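Local coordinates for protein putative sulfatase yidJ (Bacteroides fragilis, PDB 2QZU) that probably hydrolyses sulfate esters, as a metal-dependent member of the sulfatase family with likely arylsulfatase activity, at residues D118-K121 against N126-Y129; K207-I212 against I294-Q299; Y423-T428 against R463-W468. One frame throughout, in Å; residues are numbered along the deposited sequence.

Contact 1: D118-K121 against N126-Y129; sequences DVLK and NMGY
An apolar helix-on-sheet contact in the alpha/beta core of the alkaline phosphatase-like sulfatase fold sets L120 and K121 of helix 116-122 against M127 of strand 126-130. Helix and strand follow each other closely in the chain: three residues of loop turn the polypeptide from the helix into the large mixed sheet, where strand 126-130 runs parallel to 168-172 and 222-228. The meeting is carried by one long side chain, that of M127, a selenomethionine in this crystal. It leaves the strand toward the helix and then curls, chi2 (-67°) and chi3 (-65°) bending the same way, so that the selenium lies against the helix with its flank rather than its methyl end foremost. SE sits 3.7 Å from L120 CB, and the methyl CE lies 4.0 Å from that same CB. Lower on the chain, M127 CG runs alongside the root of K121, 4.1 Å from its CB. Past CB the lysine turns off the contact, and its NZ makes a long, weak ion pair with D167. L120 also touches A223 on the next strand and L366 on helix 361-368, and M127 shares A223 with it, which places the pair in a buried layer between sheet and helices. The selenium also stands 4.0 Å from the backbone N of K121, on the side of the helix that faces the strand.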
# COMPACT_ATOMS: atom_id res chain seq x y z
N ASP A 118 25.66 -25.31 -8.37
CA ASP A 118 26.29 -25.92 -9.56
C ASP A 118 27.12 -27.11 -9.10
O ASP A 118 27.17 -28.14 -9.77
CB ASP A 118 27.22 -24.93 -10.26
CG ASP A 118 26.47 -23.79 -10.95
OD1 ASP A 118 25.62 -24.08 -11.82
OD2 ASP A 118 26.75 -22.62 -10.62
N VAL A 119 27.77 -26.95 -7.96
CA VAL A 119 28.61 -28.00 -7.39
C VAL A 119 27.75 -29.22 -7.01
O VAL A 119 28.05 -30.35 -7.41
CB VAL A 119 29.37 -27.50 -6.14
CG1 VAL A 119 30.07 -28.65 -5.45
CG2 VAL A 119 30.38 -26.43 -6.56
N LEU A 120 26.68 -28.99 -6.26
CA LEU A 120 25.81 -30.09 -5.85
C LEU A 120 25.16 -30.78 -7.05
O LEU A 120 24.98 -32.00 -7.04
CB LEU A 120 24.74 -29.60 -4.87
CG LEU A 120 25.28 -29.18 -3.50
CD1 LEU A 120 24.13 -28.70 -2.63
CD2 LEU A 120 25.99 -30.35 -2.84
N LYS A 121 24.82 -30.01 -8.08
CA LYS A 121 24.23 -30.60 -9.27
C LYS A 121 25.26 -31.54 -9.89
O LYS A 121 24.93 -32.64 -10.33
CB LYS A 121 23.85 -29.53 -10.29
CG LYS A 121 23.12 -30.12 -11.50
CD LYS A 121 23.10 -29.16 -12.67
CE LYS A 121 22.07 -29.60 -13.71
NZ LYS A 121 22.29 -31.00 -14.17
N ASN A 126 19.63 -33.98 -6.69
CA ASN A 126 18.38 -33.59 -7.33
C ASN A 126 18.23 -32.17 -6.78
O ASN A 126 18.27 -31.97 -5.56
CB ASN A 126 17.24 -34.47 -6.81
CG ASN A 126 16.33 -34.96 -7.91
OD1 ASN A 126 15.90 -34.18 -8.77
ND2 ASN A 126 16.02 -36.25 -7.90
N MSE A 127 18.07 -31.18 -7.66
CA MSE A 127 18.00 -29.78 -7.24
C MSE A 127 16.65 -29.08 -7.41
O MSE A 127 15.98 -29.23 -8.43
CB MSE A 127 19.05 -28.97 -7.99
CG MSE A 127 20.45 -29.56 -7.98
SE MSE A 127 21.26 -29.56 -6.24
CE MSE A 127 21.41 -27.64 -5.96
N GLY A 128 16.28 -28.27 -6.42
CA GLY A 128 15.02 -27.53 -6.49
C GLY A 128 15.09 -26.16 -5.82
O GLY A 128 15.76 -25.99 -4.80
N TYR A 129 14.41 -25.18 -6.40
CA TYR A 129 14.38 -23.83 -5.85
C TYR A 129 12.95 -23.30 -5.92
O TYR A 129 12.35 -23.27 -6.99
CB TYR A 129 15.31 -22.90 -6.64
CG TYR A 129 15.58 -21.57 -5.94
CD1 TYR A 129 16.80 -21.35 -5.29
CD2 TYR A 129 14.62 -20.57 -5.90
CE1 TYR A 129 17.05 -20.15 -4.61
CE2 TYR A 129 14.86 -19.36 -5.22
CZ TYR A 129 16.07 -19.17 -4.58
OH TYR A 129 16.32 -18.00 -3.90

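Contact 2: K207-I212 against I294-Q299; sequences KAIEYI and IEALKQ
A nearly parallel pair of helices flanking the main sheet of the alpha/beta sulfatase fold brings I209 and I212 of helix 200-213 against A296 and L297, near the C-terminal end of helix 267-299. The axes of the two segments approach to 9.4 Å with only 14° between their directions, and the small side chain of A296 lies where the helices come close: its CA is 5.9 Å from that of I209. The methyl of A296 points at the facing helix and meets both branches of I209, CB standing 3.9 Å from CG1 and 4.1 Å from CG2. One turn further on, I212 reaches across between the two residues of the other helix. Its CG2, turned anti to the backbone N, faces the backbone of A296, 4.0 Å from the carbonyl O, which is hydrogen-bonded to N300 ND2. Its CD1 packs on one branch of L297, 3.7 Å from CD2, while the same CD2 lies 3.8 Å from I212 CG2. These two side chains cross at about a right angle, with the leucine methyl CD2 against both CD1 and CG2 of the isoleucine. On the outer flank of helix 200-213, K207 NZ and E210 OE1 form a salt bridge of 2.9 Å, one turn apart and with the nitrogen almost in line with the C-O bond. That pair lies within one helix and takes no part in the crossing. What joins the two helices here is aliphatic: methyl and methylene groups in van der Waals contact, with no directional bond to fix their rotation.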
# COMPACT_ATOMS: atom_id res chain seq x y z
N LYS A 207 4.35 -26.61 -2.18
CA LYS A 207 5.16 -27.10 -3.29
C LYS A 207 6.42 -27.78 -2.76
O LYS A 207 6.93 -28.73 -3.36
CB LYS A 207 5.54 -25.96 -4.24
CG LYS A 207 4.35 -25.25 -4.87
CD LYS A 207 3.41 -26.20 -5.61
CE LYS A 207 4.06 -26.81 -6.84
NZ LYS A 207 3.11 -27.67 -7.61
N ALA A 208 6.94 -27.29 -1.63
CA ALA A 208 8.14 -27.88 -1.03
C ALA A 208 7.79 -29.28 -0.53
O ALA A 208 8.61 -30.20 -0.61
CB ALA A 208 8.64 -27.02 0.12
N ILE A 209 6.58 -29.44 0.00
CA ILE A 209 6.12 -30.73 0.51
C ILE A 209 6.01 -31.73 -0.64
O ILE A 209 6.43 -32.87 -0.52
CB ILE A 209 4.77 -30.57 1.25
CG1 ILE A 209 5.00 -29.80 2.56
CG2 ILE A 209 4.14 -31.93 1.52
CD1 ILE A 209 3.74 -29.47 3.32
N GLU A 210 5.45 -31.29 -1.76
CA GLU A 210 5.35 -32.19 -2.91
C GLU A 210 6.74 -32.62 -3.35
O GLU A 210 6.96 -33.80 -3.65
CB GLU A 210 4.61 -31.51 -4.06
CG GLU A 210 3.21 -31.06 -3.69
CD GLU A 210 2.43 -30.52 -4.86
OE1 GLU A 210 3.03 -29.81 -5.70
OE2 GLU A 210 1.22 -30.79 -4.94
N TYR A 211 7.68 -31.68 -3.39
CA TYR A 211 9.04 -32.00 -3.80
C TYR A 211 9.65 -33.02 -2.84
O TYR A 211 10.23 -34.02 -3.26
CB TYR A 211 9.91 -30.74 -3.79
CG TYR A 211 11.29 -30.98 -4.37
CD1 TYR A 211 11.49 -31.04 -5.74
CD2 TYR A 211 12.40 -31.15 -3.53
CE1 TYR A 211 12.75 -31.27 -6.28
CE2 TYR A 211 13.67 -31.38 -4.06
CZ TYR A 211 13.83 -31.44 -5.43
OH TYR A 211 15.08 -31.66 -5.97
N ILE A 212 9.50 -32.76 -1.55
CA ILE A 212 10.03 -33.65 -0.52
C ILE A 212 9.41 -35.05 -0.59
O ILE A 212 10.11 -36.05 -0.45
CB ILE A 212 9.81 -33.04 0.89
CG1 ILE A 212 10.72 -31.81 1.04
CG2 ILE A 212 10.10 -34.06 1.96
CD1 ILE A 212 10.46 -30.97 2.28
N ILE A 294 9.03 -29.13 7.78
CA ILE A 294 9.74 -30.02 8.69
C ILE A 294 8.95 -31.30 8.88
O ILE A 294 9.51 -32.40 8.87
CB ILE A 294 9.95 -29.36 10.07
CG1 ILE A 294 10.81 -28.10 9.93
CG2 ILE A 294 10.60 -30.34 11.03
CD1 ILE A 294 12.14 -28.33 9.24
N GLU A 295 7.63 -31.17 9.03
CA GLU A 295 6.77 -32.33 9.21
C GLU A 295 6.85 -33.27 8.01
O GLU A 295 6.82 -34.49 8.17
CB GLU A 295 5.32 -31.89 9.43
CG GLU A 295 4.37 -33.04 9.75
CD GLU A 295 2.95 -32.58 10.01
OE1 GLU A 295 2.76 -31.75 10.93
OE2 GLU A 295 2.03 -33.04 9.31
N ALA A 296 6.94 -32.70 6.81
CA ALA A 296 7.03 -33.50 5.60
C ALA A 296 8.34 -34.28 5.61
O ALA A 296 8.38 -35.46 5.23
CB ALA A 296 6.96 -32.61 4.37
N LEU A 297 9.41 -33.63 6.06
CA LEU A 297 10.71 -34.29 6.14
C LEU A 297 10.64 -35.46 7.11
O LEU A 297 11.11 -36.55 6.80
CB LEU A 297 11.79 -33.29 6.60
CG LEU A 297 12.21 -32.23 5.58
CD1 LEU A 297 13.18 -31.26 6.23
CD2 LEU A 297 12.87 -32.91 4.37
N LYS A 298 10.05 -35.25 8.28
CA LYS A 298 9.93 -36.31 9.28
C LYS A 298 9.03 -37.45 8.80
O LYS A 298 9.32 -38.63 9.04
CB LYS A 298 9.39 -35.73 10.59
CG LYS A 298 10.39 -34.88 11.35
CD LYS A 298 9.80 -34.35 12.65
CE LYS A 298 10.87 -33.78 13.57
NZ LYS A 298 11.61 -32.65 12.94
N GLN A 299 7.94 -37.11 8.12
CA GLN A 299 7.00 -38.10 7.60
C GLN A 299 7.65 -39.02 6.57
O GLN A 299 7.31 -40.20 6.47
CB GLN A 299 5.80 -37.38 6.96
CG GLN A 299 4.79 -38.29 6.25
CD GLN A 299 4.10 -39.26 7.19
OE1 GLN A 299 3.66 -38.89 8.27
NE2 GLN A 299 3.99 -40.52 6.76

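Contact 3: Y423-T428 against R463-W468; sequences YAVHAT and RQLKTW
L465 of helix 455-471 reaches toward V425 and Y423 of strand 421-428, a helix-on-sheet contact in the C-terminal region of the chain. Its CB leaves the helix toward the strand, still 4.7 Å from the nearest ring carbon, Y423 CE2. CG is no closer, also 4.7 Å from Y423 CE2, and it is here that the chain forks. CD2 turns aside from the strand. CD1 does the touching: it meets V425 CG2 at 3.7 Å, the two branched chains tip to tip, and lies 4.3 Å from Y423 CE2, approaching that ring obliquely. Chi1 of -145° is unusual for leucine, and with it CD1 lands beside both residues. V425 offers the methyl that sits between its own backbone N and carbonyl carbon, while CG1 lies beside the N, anti to the carbonyl carbon. Y423 and V425, two apart on the strand, present their side chains on the same face of the sheet, so a single leucine methyl serves both. On the far side of the helix, R463 O accepts from T467 N and T467 OG1, each at 2.9 Å and from opposite faces of the carbonyl plane. The whole lies on the four-stranded antiparallel sheet 399-404, 412-417, 421-428, 431-439, an arrangement of sheet and C-terminal helix seen in other sulfatases. L465 also touches R414 and L416 of strand 412-417, the ring of Y423 meets that of F461 of helix 455-471 with the planes at about 25°, and F476 and I480, from the segment after that helix, touch V425 and L465 respectively.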
# COMPACT_ATOMS: atom_id res chain seq x y z
N TYR A 423 32.71 -1.32 13.66
CA TYR A 423 33.50 -0.22 13.11
C TYR A 423 33.21 -0.06 11.63
O TYR A 423 33.08 -1.05 10.91
CB TYR A 423 35.00 -0.52 13.31
CG TYR A 423 35.94 0.50 12.70
CD1 TYR A 423 36.14 1.74 13.30
CD2 TYR A 423 36.62 0.22 11.51
CE1 TYR A 423 37.01 2.67 12.74
CE2 TYR A 423 37.49 1.15 10.95
CZ TYR A 423 37.68 2.37 11.57
OH TYR A 423 38.53 3.30 11.02
N ALA A 424 33.10 1.18 11.18
CA ALA A 424 32.85 1.43 9.77
C ALA A 424 33.43 2.76 9.33
O ALA A 424 33.49 3.71 10.11
CB ALA A 424 31.36 1.39 9.49
N VAL A 425 33.88 2.81 8.08
CA VAL A 425 34.40 4.05 7.52
C VAL A 425 33.64 4.31 6.24
O VAL A 425 33.22 3.38 5.54
CB VAL A 425 35.92 3.96 7.20
CG1 VAL A 425 36.71 3.66 8.46
CG2 VAL A 425 36.19 2.91 6.13
N HIS A 426 33.42 5.58 5.94
CA HIS A 426 32.73 5.94 4.72
C HIS A 426 33.68 6.71 3.83
O HIS A 426 34.54 7.44 4.30
CB HIS A 426 31.50 6.81 5.02
CG HIS A 426 30.73 7.19 3.79
ND1 HIS A 426 31.02 8.31 3.05
CD2 HIS A 426 29.71 6.56 3.15
CE1 HIS A 426 30.22 8.36 2.00
NE2 HIS A 426 29.41 7.31 2.04
N ALA A 427 33.53 6.52 2.52
CA ALA A 427 34.38 7.21 1.56
C ALA A 427 33.51 7.77 0.45
O ALA A 427 32.48 7.20 0.10
CB ALA A 427 35.41 6.25 0.98
N THR A 428 33.94 8.90 -0.08
CA THR A 428 33.25 9.55 -1.19
C THR A 428 34.35 9.79 -2.21
O THR A 428 35.33 10.48 -1.93
CB THR A 428 32.62 10.89 -0.77
OG1 THR A 428 31.62 10.66 0.23
CG2 THR A 428 31.97 11.58 -1.97
N ARG A 463 43.89 -0.52 10.33
CA ARG A 463 44.83 -1.42 9.67
C ARG A 463 44.18 -2.78 9.44
O ARG A 463 44.40 -3.42 8.42
CB ARG A 463 46.12 -1.58 10.48
CG ARG A 463 45.96 -2.19 11.85
CD ARG A 463 47.33 -2.62 12.39
NE ARG A 463 47.29 -3.04 13.79
CZ ARG A 463 47.11 -2.20 14.81
NH1 ARG A 463 46.95 -0.91 14.59
NH2 ARG A 463 47.09 -2.67 16.05
N GLN A 464 43.36 -3.20 10.40
CA GLN A 464 42.68 -4.49 10.29
C GLN A 464 41.72 -4.48 9.09
O GLN A 464 41.64 -5.46 8.36
CB GLN A 464 41.91 -4.78 11.59
CG GLN A 464 41.27 -6.17 11.64
CD GLN A 464 40.56 -6.45 12.95
OE1 GLN A 464 39.88 -7.48 13.09
NE2 GLN A 464 40.70 -5.55 13.92
N LEU A 465 41.03 -3.36 8.88
CA LEU A 465 40.09 -3.24 7.77
C LEU A 465 40.87 -3.23 6.45
O LEU A 465 40.49 -3.91 5.49
CB LEU A 465 39.29 -1.93 7.88
CG LEU A 465 37.83 -1.89 7.41
CD1 LEU A 465 37.50 -0.47 6.98
CD2 LEU A 465 37.57 -2.86 6.28
N LYS A 466 41.95 -2.46 6.41
CA LYS A 466 42.77 -2.37 5.21
C LYS A 466 43.28 -3.75 4.81
O LYS A 466 43.24 -4.12 3.64
CB LYS A 466 43.94 -1.41 5.44
CG LYS A 466 44.71 -1.06 4.17
CD LYS A 466 45.81 -0.06 4.48
CE LYS A 466 46.67 0.22 3.25
NZ LYS A 466 45.92 0.92 2.17
N THR A 467 43.76 -4.51 5.79
CA THR A 467 44.27 -5.85 5.54
C THR A 467 43.16 -6.73 4.96
O THR A 467 43.40 -7.52 4.04
CB THR A 467 44.82 -6.49 6.83
OG1 THR A 467 45.89 -5.69 7.34
CG2 THR A 467 45.33 -7.90 6.55
N TRP A 468 41.96 -6.59 5.51
CA TRP A 468 40.80 -7.35 5.05
C TRP A 468 40.45 -7.01 3.61
O TRP A 468 40.21 -7.89 2.78
CB TRP A 468 39.58 -7.09 5.95
CG TRP A 468 38.30 -7.65 5.38
CD1 TRP A 468 37.35 -6.98 4.66
CD2 TRP A 468 37.89 -9.02 5.40
NE1 TRP A 468 36.38 -7.85 4.23
CE2 TRP A 468 36.68 -9.11 4.67
CE3 TRP A 468 38.43 -10.19 5.96
CZ2 TRP A 468 36.00 -10.32 4.49
CZ3 TRP A 468 37.75 -11.39 5.78
CH2 TRP A 468 36.55 -11.44 5.05

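In the fold
The contacts follow one another along the chain without interleaving. Contacts 1 and 2 lie at the large mixed sheet, contact 1 using its strand 126-130 and contact 2 two helices beside it, with centres about 17 Å apart: helix 116-122 packs on one face of strand 126-130, while helices 200-213 and 267-299 lie on the opposite face. They meet through Y211, whose OH is packed 3.2 Å from N126 O. Contact 3 belongs to the separate four-stranded antiparallel sheet, its centre about 36 Å from that of contact 1 and about 45 Å from that of contact 2, which lies on the opposite side of the chain's centre. Together they sample the two-part build of sulfatases.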